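Local coordinates for DNA mismatch repair protein MutL (Aquifex aeolicus, PDB 6LZI) that binds ADP and magnesium in an ATPase domain of the GHKL type and probably couples ATP hydrolysis to DNA mismatch repair, at residues Glu22-Ser27 and Val35-Val40; Asn26-Lys31 and Val177-Phe182; Lys162-Ile167 and Arg186-Leu191. All blocks are in the same frame, centred on the assembly; numbering follows the deposited sequence.

Contact 1: residues Glu22-Ser27 and Val35-Val40; sequences ELVENS and VEVEIV. With MG (magnesium ion), chain B; ADP (adenosine-5'-diphosphate), chain H.
One methyl group carries most of this contact: CG2 of V24 on the helix meets two valines of strand 35-40 at once, lying 3.9 Å from V37 CG2 and 4.1 Å from V35 CG1. It can do so because CG1 of V24 stands anti to the backbone N (chi1 166°), which turns CG2 away from the helix's own carbonyl carbon and out over the strand. The V24 side chain crosses that of V37 at about a right angle but meets V35 obliquely. One helical turn on, the CB of S27 rests against V35 CG2 at 4.0 Å, while its hydroxyl turns to another partner, the carboxylate of D51. All four residues are buried, and I167 and Y170 of helix 156-173 also pack on V24. Helix and strand run nearly antiparallel, at 165°, with their axes 9.6 Å apart, and the chain passes from this helix to strand 34-40. This is the Bergerat ATP-binding fold of the GHKL family, in which this first helix carries the metal-binding asparagine. Here N26 OD1 binds magnesium at 2.0 Å, and its ND2 donates to ADP O2A over 2.7 Å with an N-H...O angle of 150°; one amide thus holds the metal and the alpha phosphate together. Two ADP oxygens and three waters complete the six ligands. Two of the waters are held by the helix: one donates to the backbone O and OE2 of E22, the other to E25 OE1; the third donates to ADP.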
loop_
_atom_site.group_PDB
_atom_site.type_symbol
_atom_site.label_atom_id
_atom_site.label_comp_id
_atom_site.label_asym_id
_atom_site.label_seq_id
_atom_site.Cartn_x
_atom_site.Cartn_y
_atom_site.Cartn_z
ATOM N N GLU A 22 -5.278 -5.024 0.446
ATOM C CA GLU A 22 -6.217 -5.402 -0.605
ATOM C C GLU A 22 -6.875 -4.190 -1.158
ATOM O O GLU A 22 -7.021 -4.091 -2.378
ATOM C CB GLU A 22 -7.263 -6.378 -0.131
ATOM C CG GLU A 22 -6.642 -7.654 0.404
ATOM C CD GLU A 22 -5.994 -8.498 -0.689
ATOM O OE1 GLU A 22 -5.097 -9.334 -0.392
ATOM O OE2 GLU A 22 -6.328 -8.311 -1.865
ATOM N N LEU A 23 -7.232 -3.214 -0.288
ATOM C CA LEU A 23 -7.901 -2.043 -0.870
ATOM C C LEU A 23 -6.949 -1.216 -1.741
ATOM O O LEU A 23 -7.324 -0.784 -2.828
ATOM C CB LEU A 23 -8.539 -1.166 0.232
ATOM C CG LEU A 23 -9.601 -2.026 0.935
ATOM C CD1 LEU A 23 -10.162 -1.130 2.131
ATOM C CD2 LEU A 23 -10.714 -2.603 0.131
ATOM N N VAL A 24 -5.715 -0.966 -1.274
ATOM C CA VAL A 24 -4.834 -0.099 -2.048
ATOM C C VAL A 24 -4.439 -0.826 -3.322
ATOM O O VAL A 24 -4.317 -0.226 -4.386
ATOM C CB VAL A 24 -3.609 0.244 -1.180
ATOM C CG1 VAL A 24 -2.518 0.847 -1.995
ATOM C CG2 VAL A 24 -4.039 1.184 0.040
ATOM N N GLU A 25 -4.290 -2.144 -3.243
ATOM C CA GLU A 25 -4.042 -2.886 -4.484
ATOM C C GLU A 25 -5.160 -2.645 -5.493
ATOM O O GLU A 25 -4.873 -2.421 -6.684
ATOM C CB GLU A 25 -3.858 -4.391 -4.196
ATOM C CG GLU A 25 -3.711 -5.249 -5.458
ATOM C CD GLU A 25 -3.408 -6.709 -5.127
ATOM O OE1 GLU A 25 -4.173 -7.658 -5.509
ATOM O OE2 GLU A 25 -2.351 -6.914 -4.516
ATOM N N ASN A 26 -6.430 -2.605 -5.020
ATOM C CA ASN A 26 -7.566 -2.415 -5.904
ATOM C C ASN A 26 -7.551 -1.007 -6.475
ATOM O O ASN A 26 -7.831 -0.805 -7.671
ATOM C CB ASN A 26 -8.868 -2.675 -5.136
ATOM C CG ASN A 26 -9.126 -4.151 -4.970
ATOM O OD1 ASN A 26 -8.503 -4.946 -5.670
ATOM N ND2 ASN A 26 -10.019 -4.535 -4.112
ATOM N N SER A 27 -7.139 -0.052 -5.668
ATOM C CA SER A 27 -7.060 1.325 -6.191
ATOM C C SER A 27 -6.059 1.422 -7.307
ATOM O O SER A 27 -6.284 2.124 -8.293
ATOM C CB SER A 27 -6.637 2.280 -5.119
ATOM O OG SER A 27 -7.667 2.227 -4.103
ATOM N N VAL A 35 -4.272 8.088 -3.807
ATOM C CA VAL A 35 -4.805 7.105 -2.883
ATOM C C VAL A 35 -4.745 7.670 -1.472
ATOM O O VAL A 35 -3.671 8.051 -0.990
ATOM C CB VAL A 35 -3.987 5.816 -2.979
ATOM C CG1 VAL A 35 -4.494 4.814 -1.901
ATOM C CG2 VAL A 35 -4.071 5.201 -4.415
ATOM N N GLU A 36 -5.878 7.678 -0.796
ATOM C CA GLU A 36 -5.934 8.278 0.529
ATOM C C GLU A 36 -6.356 7.177 1.472
ATOM O O GLU A 36 -7.378 6.522 1.216
ATOM C CB GLU A 36 -6.983 9.375 0.539
ATOM C CG GLU A 36 -7.106 10.096 1.870
ATOM C CD GLU A 36 -8.177 11.178 1.757
ATOM O OE1 GLU A 36 -7.916 12.151 1.008
ATOM O OE2 GLU A 36 -9.283 11.000 2.320
ATOM N N VAL A 37 -5.576 6.977 2.548
ATOM C CA VAL A 37 -5.901 5.985 3.553
ATOM C C VAL A 37 -6.117 6.639 4.901
ATOM O O VAL A 37 -5.325 7.491 5.335
ATOM C CB VAL A 37 -4.749 4.980 3.688
ATOM C CG1 VAL A 37 -5.110 3.856 4.687
ATOM C CG2 VAL A 37 -4.361 4.374 2.286
ATOM N N GLU A 38 -7.136 6.170 5.624
ATOM C CA GLU A 38 -7.372 6.647 6.987
ATOM C C GLU A 38 -7.589 5.432 7.858
ATOM O O GLU A 38 -8.314 4.519 7.485
ATOM C CB GLU A 38 -8.582 7.597 7.049
ATOM C CG GLU A 38 -8.943 7.850 8.474
ATOM C CD GLU A 38 -9.974 8.933 8.622
ATOM O OE1 GLU A 38 -10.699 9.175 7.610
ATOM O OE2 GLU A 38 -10.037 9.527 9.743
ATOM N N ILE A 39 -6.937 5.410 9.028
ATOM C CA ILE A 39 -7.235 4.360 9.972
ATOM C C ILE A 39 -7.565 5.003 11.303
ATOM O O ILE A 39 -7.072 6.105 11.631
ATOM C CB ILE A 39 -6.057 3.372 10.113
ATOM C CG1 ILE A 39 -4.809 4.110 10.489
ATOM C CG2 ILE A 39 -5.760 2.632 8.747
ATOM C CD1 ILE A 39 -3.729 3.127 10.910
ATOM N N VAL A 40 -8.431 4.327 12.045
ATOM C CA VAL A 40 -8.809 4.748 13.401
ATOM C C VAL A 40 -8.622 3.518 14.263
ATOM O O VAL A 40 -9.143 2.458 13.913
ATOM C CB VAL A 40 -10.265 5.238 13.421
ATOM C CG1 VAL A 40 -10.707 5.757 14.854
ATOM C CG2 VAL A 40 -10.451 6.384 12.391
HETATM MG MG MG B . -8.334 -6.962 -5.513
HETATM P PB ADP H . -9.756 -8.777 -7.552
HETATM O O1B ADP H . -9.187 -7.415 -7.339
HETATM O O2B ADP H . -10.449 -8.911 -8.934
HETATM O O3B ADP H . -8.719 -9.863 -7.367
HETATM P PA ADP H . -11.431 -7.863 -5.414
HETATM O O1A ADP H . -12.434 -8.552 -4.534
HETATM O O2A ADP H . -10.310 -7.195 -4.694
HETATM O O3A ADP H . -10.897 -9.029 -6.463
HETATM O "O5'" ADP H . -12.140 -6.662 -6.230
HETATM C "C5'" ADP H . -13.141 -7.188 -7.103
HETATM C "C4'" ADP H . -13.347 -6.262 -8.298
HETATM O "O4'" ADP H . -13.912 -5.055 -7.851
HETATM C "C3'" ADP H . -12.107 -5.865 -9.073
HETATM O "O3'" ADP H . -11.875 -6.824 -10.141
HETATM C "C2'" ADP H . -12.512 -4.533 -9.675
HETATM O "O2'" ADP H . -13.294 -4.902 -10.858
HETATM C "C1'" ADP H . -13.477 -3.978 -8.657
HETATM N N9 ADP H . -12.851 -3.025 -7.749
HETATM C C8 ADP H . -12.515 -3.211 -6.443
HETATM N N7 ADP H . -11.974 -2.083 -5.912
HETATM C C5 ADP H . -11.956 -1.190 -6.936
HETATM C C6 ADP H . -11.499 0.199 -7.032
HETATM N N6 ADP H . -10.933 0.805 -5.953
HETATM N N1 ADP H . -11.639 0.820 -8.236
HETATM C C2 ADP H . -12.190 0.130 -9.319
HETATM N N3 ADP H . -12.647 -1.120 -9.292
HETATM C C4 ADP H . -12.553 -1.786 -8.109
HETATM O O HOH W 1 -7.650 -6.523 -3.452
HETATM O O HOH W 2 -6.512 -6.785 -6.418
HETATM O O HOH W 3 -7.998 -9.085 -5.082
#

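Contact 2: residues Asn26-Lys31 and Val177-Phe182; sequences NSLDAK and VEFTLF. With MG (magnesium ion), chain B; ADP (adenosine-5'-diphosphate), chain H.
The last turn of helix 16-29 comes nearest to V177, the residue leading into strand 178-183, at L28; the two CA atoms are 8.6 Å apart, no hydrogen bond joins the two backbones, and side chains span the gap. The helix closes in a Schellman motif, with K31 at positive phi as the C-prime residue: L28 O accepts K31 N at 3.0 Å, and S27 O takes the longer bond of the motif from the residue after K31. The L28 side chain makes the contact. Its CG lies anti to the carbonyl carbon (chi1 -61°), and CD1 continues the extended chain (chi2 174°), which leaves CD2 as the branch turned to the strand. There this methyl meets both branches of V177, CG1 and CG2, each at 4.1 Å, the two side chains crossing at a slant. The same CD2 comes within 4.3 Å of F179 CZ, approaching the ring obliquely. Y170 and N174 also touch L28, and A171 packs on F179, so the end of helix 156-173 and the loop after it help to enclose the patch. On the nucleotide side, A30 CB lies 3.1 Å from N1 of the adenine, and D29 OD2 accepts a bond from a water bound to magnesium. A helix end packed on the sheet while its last residues border adenine and metal belongs to the Bergerat nucleotide site.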
loop_
_atom_site.group_PDB
_atom_site.type_symbol
_atom_site.label_atom_id
_atom_site.label_comp_id
_atom_site.label_asym_id
_atom_site.label_seq_id
_atom_site.Cartn_x
_atom_site.Cartn_y
_atom_site.Cartn_z
ATOM N N ASN A 26 -6.430 -2.605 -5.020
ATOM C CA ASN A 26 -7.566 -2.415 -5.904
ATOM C C ASN A 26 -7.551 -1.007 -6.475
ATOM O O ASN A 26 -7.831 -0.805 -7.671
ATOM C CB ASN A 26 -8.868 -2.675 -5.136
ATOM C CG ASN A 26 -9.126 -4.151 -4.970
ATOM O OD1 ASN A 26 -8.503 -4.946 -5.670
ATOM N ND2 ASN A 26 -10.019 -4.535 -4.112
ATOM N N SER A 27 -7.139 -0.052 -5.668
ATOM C CA SER A 27 -7.060 1.325 -6.191
ATOM C C SER A 27 -6.059 1.422 -7.307
ATOM O O SER A 27 -6.284 2.124 -8.293
ATOM C CB SER A 27 -6.637 2.280 -5.119
ATOM O OG SER A 27 -7.667 2.227 -4.103
ATOM N N LEU A 28 -4.877 0.847 -7.068
ATOM C CA LEU A 28 -3.820 0.919 -8.109
ATOM C C LEU A 28 -4.205 0.116 -9.351
ATOM O O LEU A 28 -3.845 0.492 -10.486
ATOM C CB LEU A 28 -2.521 0.373 -7.550
ATOM C CG LEU A 28 -2.003 1.163 -6.345
ATOM C CD1 LEU A 28 -0.782 0.497 -5.722
ATOM C CD2 LEU A 28 -1.553 2.572 -6.823
ATOM N N ASP A 29 -4.854 -1.044 -9.153
ATOM C CA ASP A 29 -5.408 -1.794 -10.270
ATOM C C ASP A 29 -6.352 -0.935 -11.101
ATOM O O ASP A 29 -6.397 -1.065 -12.326
ATOM C CB ASP A 29 -6.169 -3.040 -9.811
ATOM C CG ASP A 29 -5.274 -4.167 -9.259
ATOM O OD1 ASP A 29 -4.022 -4.160 -9.414
ATOM O OD2 ASP A 29 -5.884 -5.046 -8.618
ATOM N N ALA A 30 -7.103 -0.037 -10.450
ATOM C CA ALA A 30 -8.030 0.857 -11.127
ATOM C C ALA A 30 -7.391 2.181 -11.559
ATOM O O ALA A 30 -8.120 3.128 -11.886
ATOM C CB ALA A 30 -9.232 1.136 -10.241
ATOM N N LYS A 31 -6.058 2.207 -11.651
ATOM C CA LYS A 31 -5.194 3.291 -12.130
ATOM C C LYS A 31 -5.484 4.598 -11.435
ATOM O O LYS A 31 -5.522 5.680 -12.049
ATOM C CB LYS A 31 -5.215 3.465 -13.658
ATOM C CG LYS A 31 -6.398 2.988 -14.453
ATOM C CD LYS A 31 -6.065 3.067 -15.965
ATOM C CE LYS A 31 -7.227 3.540 -16.833
ATOM N NZ LYS A 31 -7.798 4.895 -16.488
ATOM N N VAL A 177 2.173 8.051 -8.133
ATOM C CA VAL A 177 0.915 8.041 -7.386
ATOM C C VAL A 177 1.079 8.853 -6.116
ATOM O O VAL A 177 2.092 8.751 -5.435
ATOM C CB VAL A 177 0.474 6.607 -7.048
ATOM C CG1 VAL A 177 -0.858 6.578 -6.214
ATOM C CG2 VAL A 177 0.244 5.897 -8.398
ATOM N N GLU A 178 0.071 9.644 -5.799
ATOM C CA GLU A 178 0.085 10.332 -4.522
ATOM C C GLU A 178 -0.496 9.423 -3.462
ATOM O O GLU A 178 -1.479 8.727 -3.703
ATOM C CB GLU A 178 -0.702 11.651 -4.632
ATOM C CG GLU A 178 -0.824 12.411 -3.306
ATOM C CD GLU A 178 -1.493 13.732 -3.548
ATOM O OE1 GLU A 178 -2.084 14.281 -2.611
ATOM O OE2 GLU A 178 -1.405 14.228 -4.688
ATOM N N PHE A 179 0.120 9.427 -2.284
ATOM C CA PHE A 179 -0.395 8.672 -1.160
ATOM C C PHE A 179 -0.535 9.583 0.039
ATOM O O PHE A 179 0.381 10.332 0.374
ATOM C CB PHE A 179 0.555 7.509 -0.772
ATOM C CG PHE A 179 0.618 6.449 -1.787
ATOM C CD1 PHE A 179 -0.257 5.377 -1.744
ATOM C CD2 PHE A 179 1.605 6.492 -2.799
ATOM C CE1 PHE A 179 -0.209 4.391 -2.689
ATOM C CE2 PHE A 179 1.621 5.533 -3.770
ATOM C CZ PHE A 179 0.725 4.510 -3.705
ATOM N N THR A 180 -1.632 9.436 0.745
ATOM C CA THR A 180 -1.800 10.088 2.015
ATOM C C THR A 180 -2.259 9.037 3.014
ATOM O O THR A 180 -3.058 8.164 2.669
ATOM C CB THR A 180 -2.843 11.208 1.916
ATOM O OG1 THR A 180 -2.416 12.124 0.882
ATOM C CG2 THR A 180 -2.877 11.962 3.184
ATOM N N LEU A 181 -1.769 9.151 4.267
ATOM C CA LEU A 181 -2.268 8.328 5.376
ATOM C C LEU A 181 -2.601 9.243 6.542
ATOM O O LEU A 181 -1.741 9.992 6.977
ATOM C CB LEU A 181 -1.202 7.317 5.838
ATOM C CG LEU A 181 -1.527 6.495 7.099
ATOM C CD1 LEU A 181 -2.720 5.508 6.912
ATOM C CD2 LEU A 181 -0.250 5.700 7.479
ATOM N N PHE A 182 -3.848 9.164 7.040
ATOM C CA PHE A 182 -4.277 9.734 8.299
ATOM C C PHE A 182 -4.424 8.594 9.306
ATOM O O PHE A 182 -5.099 7.611 9.020
ATOM C CB PHE A 182 -5.641 10.426 8.161
ATOM C CG PHE A 182 -5.667 11.550 7.173
ATOM C CD1 PHE A 182 -5.346 12.822 7.560
ATOM C CD2 PHE A 182 -5.988 11.318 5.826
ATOM C CE1 PHE A 182 -5.348 13.858 6.640
ATOM C CE2 PHE A 182 -5.999 12.361 4.906
ATOM C CZ PHE A 182 -5.663 13.622 5.309
HETATM MG MG MG B . -8.334 -6.962 -5.513
HETATM P PB ADP H . -9.756 -8.777 -7.552
HETATM O O1B ADP H . -9.187 -7.415 -7.339
HETATM O O2B ADP H . -10.449 -8.911 -8.934
HETATM O O3B ADP H . -8.719 -9.863 -7.367
HETATM P PA ADP H . -11.431 -7.863 -5.414
HETATM O O1A ADP H . -12.434 -8.552 -4.534
HETATM O O2A ADP H . -10.310 -7.195 -4.694
HETATM O O3A ADP H . -10.897 -9.029 -6.463
HETATM O "O5'" ADP H . -12.140 -6.662 -6.230
HETATM C "C5'" ADP H . -13.141 -7.188 -7.103
HETATM C "C4'" ADP H . -13.347 -6.262 -8.298
HETATM O "O4'" ADP H . -13.912 -5.055 -7.851
HETATM C "C3'" ADP H . -12.107 -5.865 -9.073
HETATM O "O3'" ADP H . -11.875 -6.824 -10.141
HETATM C "C2'" ADP H . -12.512 -4.533 -9.675
HETATM O "O2'" ADP H . -13.294 -4.902 -10.858
HETATM C "C1'" ADP H . -13.477 -3.978 -8.657
HETATM N N9 ADP H . -12.851 -3.025 -7.749
HETATM C C8 ADP H . -12.515 -3.211 -6.443
HETATM N N7 ADP H . -11.974 -2.083 -5.912
HETATM C C5 ADP H . -11.956 -1.190 -6.936
HETATM C C6 ADP H . -11.499 0.199 -7.032
HETATM N N6 ADP H . -10.933 0.805 -5.953
HETATM N N1 ADP H . -11.639 0.820 -8.236
HETATM C C2 ADP H . -12.190 0.130 -9.319
HETATM N N3 ADP H . -12.647 -1.120 -9.292
HETATM C C4 ADP H . -12.553 -1.786 -8.109
HETATM O O HOH W 2 -6.512 -6.785 -6.418
HETATM O O HOH W 1 -7.650 -6.523 -3.452
HETATM O O HOH W 3 -7.998 -9.085 -5.082
#

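Contact 3: residues Lys162-Ile167 and Arg186-Leu191; sequences KVLELI and RETLKL
Apolar packing dominates between L189, at the edge of the sheet, and two residues one turn apart on the helix, L164 and I167. The closer pair is I167 CG2 with L189 CD1, at 3.9 Å, two methyls meeting as the side chains slant across one another. In I167 it is the CG2 branch, anti to the backbone N, that faces the strand. The other branch runs away to CD1, which reaches V37 of the inner strand 35-40 and V24 of helix 16-29. L189 has its CG anti to the backbone N as well (chi1 175°), and this brings CD1 up to the helix. L164 makes a different kind of approach: its CD1 rests at 4.2 Å on L189 CB, near the root of that side chain. L181, on the neighbouring strand, touches L164 too.

Polar groups contribute little across the interface, which holds no hydrogen bond. T188 OG1 lies 4.5 Å from L164 CD1, a marginal contact at the border of the patch, and makes a weak hydrogen bond with S183 OG instead.

The backbone explains why two consecutive strand residues, T188 and L189, can both point their CB toward the helix. Together they face L181 in a classic beta bulge, with T188 in a nearly helical conformation (psi -11°), and the usual in-and-out order of a strand is broken there. The helix runs almost along the strand, at 17°, with the axes 10.1 Å apart. Within this chain, strand 186-191 is an outermost strand of the eight-stranded mixed sheet; paired antiparallel with strand 178-183, it ends the helix-covered layer of an alpha/beta sandwich, the architecture of the GHKL ATPase domain.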
loop_
_atom_site.group_PDB
_atom_site.type_symbol
_atom_site.label_atom_id
_atom_site.label_comp_id
_atom_site.label_asym_id
_atom_site.label_seq_id
_atom_site.Cartn_x
_atom_site.Cartn_y
_atom_site.Cartn_z
ATOM N N LYS A 162 2.361 -1.166 11.113
ATOM C CA LYS A 162 2.329 -2.099 9.990
ATOM C C LYS A 162 1.671 -1.457 8.783
ATOM O O LYS A 162 2.155 -1.612 7.675
ATOM C CB LYS A 162 1.607 -3.393 10.357
ATOM C CG LYS A 162 2.317 -4.213 11.405
ATOM C CD LYS A 162 1.322 -5.050 12.211
ATOM C CE LYS A 162 0.674 -6.172 11.400
ATOM N NZ LYS A 162 -0.316 -7.046 12.225
ATOM N N VAL A 163 0.637 -0.639 9.011
ATOM C CA VAL A 163 -0.042 0.066 7.938
ATOM C C VAL A 163 0.854 1.170 7.398
ATOM O O VAL A 163 0.953 1.361 6.180
ATOM C CB VAL A 163 -1.397 0.644 8.429
ATOM C CG1 VAL A 163 -1.942 1.666 7.384
ATOM C CG2 VAL A 163 -2.378 -0.442 8.619
ATOM N N LEU A 164 1.595 1.834 8.280
ATOM C CA LEU A 164 2.553 2.854 7.837
ATOM C C LEU A 164 3.629 2.260 6.936
ATOM O O LEU A 164 3.886 2.799 5.836
ATOM C CB LEU A 164 3.195 3.555 9.027
ATOM C CG LEU A 164 4.202 4.669 8.646
ATOM C CD1 LEU A 164 3.584 5.670 7.740
ATOM C CD2 LEU A 164 4.676 5.357 9.949
ATOM N N GLU A 165 4.218 1.114 7.362
ATOM C CA GLU A 165 5.214 0.419 6.532
ATOM C C GLU A 165 4.640 -0.053 5.194
ATOM O O GLU A 165 5.298 0.060 4.153
ATOM C CB GLU A 165 5.785 -0.812 7.262
ATOM C CG GLU A 165 6.871 -0.485 8.312
ATOM C CD GLU A 165 7.923 0.482 7.765
ATOM O OE1 GLU A 165 8.026 1.630 8.276
ATOM O OE2 GLU A 165 8.609 0.105 6.783
ATOM N N LEU A 166 3.440 -0.632 5.204
ATOM C CA LEU A 166 2.785 -1.029 3.954
ATOM C C LEU A 166 2.612 0.131 2.996
ATOM O O LEU A 166 2.831 -0.024 1.798
ATOM C CB LEU A 166 1.419 -1.661 4.252
ATOM C CG LEU A 166 0.628 -2.058 3.007
ATOM C CD1 LEU A 166 1.253 -3.335 2.376
ATOM C CD2 LEU A 166 -0.892 -2.227 3.289
ATOM N N ILE A 167 2.138 1.282 3.481
ATOM C CA ILE A 167 1.916 2.401 2.539
ATOM C C ILE A 167 3.252 2.919 2.013
ATOM O O ILE A 167 3.377 3.254 0.836
ATOM C CB ILE A 167 1.107 3.536 3.189
ATOM C CG1 ILE A 167 -0.262 3.014 3.656
ATOM C CG2 ILE A 167 1.021 4.700 2.151
ATOM C CD1 ILE A 167 -1.134 2.373 2.546
ATOM N N ARG A 186 -4.553 12.363 12.559
ATOM C CA ARG A 186 -3.418 13.177 12.145
ATOM C C ARG A 186 -2.891 12.687 10.799
ATOM O O ARG A 186 -2.871 11.485 10.526
ATOM C CB ARG A 186 -2.320 13.134 13.189
ATOM C CG ARG A 186 -2.813 13.560 14.571
ATOM C CD ARG A 186 -1.673 13.534 15.544
ATOM N NE ARG A 186 -2.048 13.014 16.858
ATOM C CZ ARG A 186 -1.153 12.583 17.744
ATOM N NH1 ARG A 186 0.138 12.601 17.436
ATOM N NH2 ARG A 186 -1.533 12.133 18.928
ATOM N N GLU A 187 -2.503 13.627 9.950
ATOM C CA GLU A 187 -1.978 13.301 8.627
ATOM C C GLU A 187 -0.571 12.757 8.836
ATOM O O GLU A 187 0.371 13.535 8.994
ATOM C CB GLU A 187 -1.984 14.543 7.738
ATOM C CG GLU A 187 -2.030 14.264 6.225
ATOM C CD GLU A 187 -1.863 15.532 5.353
ATOM O OE1 GLU A 187 -2.575 15.680 4.331
ATOM O OE2 GLU A 187 -0.979 16.363 5.665
ATOM N N THR A 188 -0.407 11.425 8.898
ATOM C CA THR A 188 0.922 10.937 9.233
ATOM C C THR A 188 1.819 10.667 8.017
ATOM O O THR A 188 3.029 10.519 8.196
ATOM C CB THR A 188 0.878 9.715 10.115
ATOM O OG1 THR A 188 0.543 8.564 9.355
ATOM C CG2 THR A 188 -0.102 9.954 11.312
ATOM N N LEU A 189 1.288 10.667 6.801
ATOM C CA LEU A 189 2.160 10.424 5.646
ATOM C C LEU A 189 1.543 11.184 4.486
ATOM O O LEU A 189 0.322 11.140 4.312
ATOM C CB LEU A 189 2.311 8.918 5.362
ATOM C CG LEU A 189 3.039 8.226 4.194
ATOM C CD1 LEU A 189 2.274 8.359 2.894
ATOM C CD2 LEU A 189 4.463 8.717 4.029
ATOM N N LYS A 190 2.355 11.944 3.749
ATOM C CA LYS A 190 1.848 12.652 2.575
ATOM C C LYS A 190 2.967 12.592 1.567
ATOM O O LYS A 190 4.035 13.159 1.825
ATOM C CB LYS A 190 1.513 14.129 2.814
ATOM C CG LYS A 190 0.609 14.410 3.904
ATOM C CD LYS A 190 1.241 14.242 5.300
ATOM C CE LYS A 190 2.504 15.047 5.536
ATOM N NZ LYS A 190 3.335 14.300 6.533
ATOM N N LEU A 191 2.740 11.889 0.471
ATOM C CA LEU A 191 3.723 11.775 -0.602
ATOM C C LEU A 191 3.099 12.230 -1.909
ATOM O O LEU A 191 2.124 11.640 -2.348
ATOM C CB LEU A 191 4.184 10.323 -0.725
ATOM C CG LEU A 191 4.928 10.000 0.573
ATOM C CD1 LEU A 191 5.118 8.518 0.651
ATOM C CD2 LEU A 191 6.275 10.724 0.583
#

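The three contacts attach two helices to one face of the same sheet. Contacts 1 and 2, with centres about 6 Å apart, share helix 16-29 and land on neighbouring parallel strands, joined by V37 N to T180 O and F182 N to V37 O, both probable hydrogen bonds of 2.8 Å. Contact 3 extends the layer to the next strand through L181 N and L189 O, 2.9 Å apart. I167 ties it to contact 1, its CD1 packing 3.8 Å from V37 CG2 and 4.0 Å from V24 CG2. Contacts 1 and 2 both include residues of the ADP site, whereas the I167 side chain in contact 3 remains about 13 Å from the nucleotide.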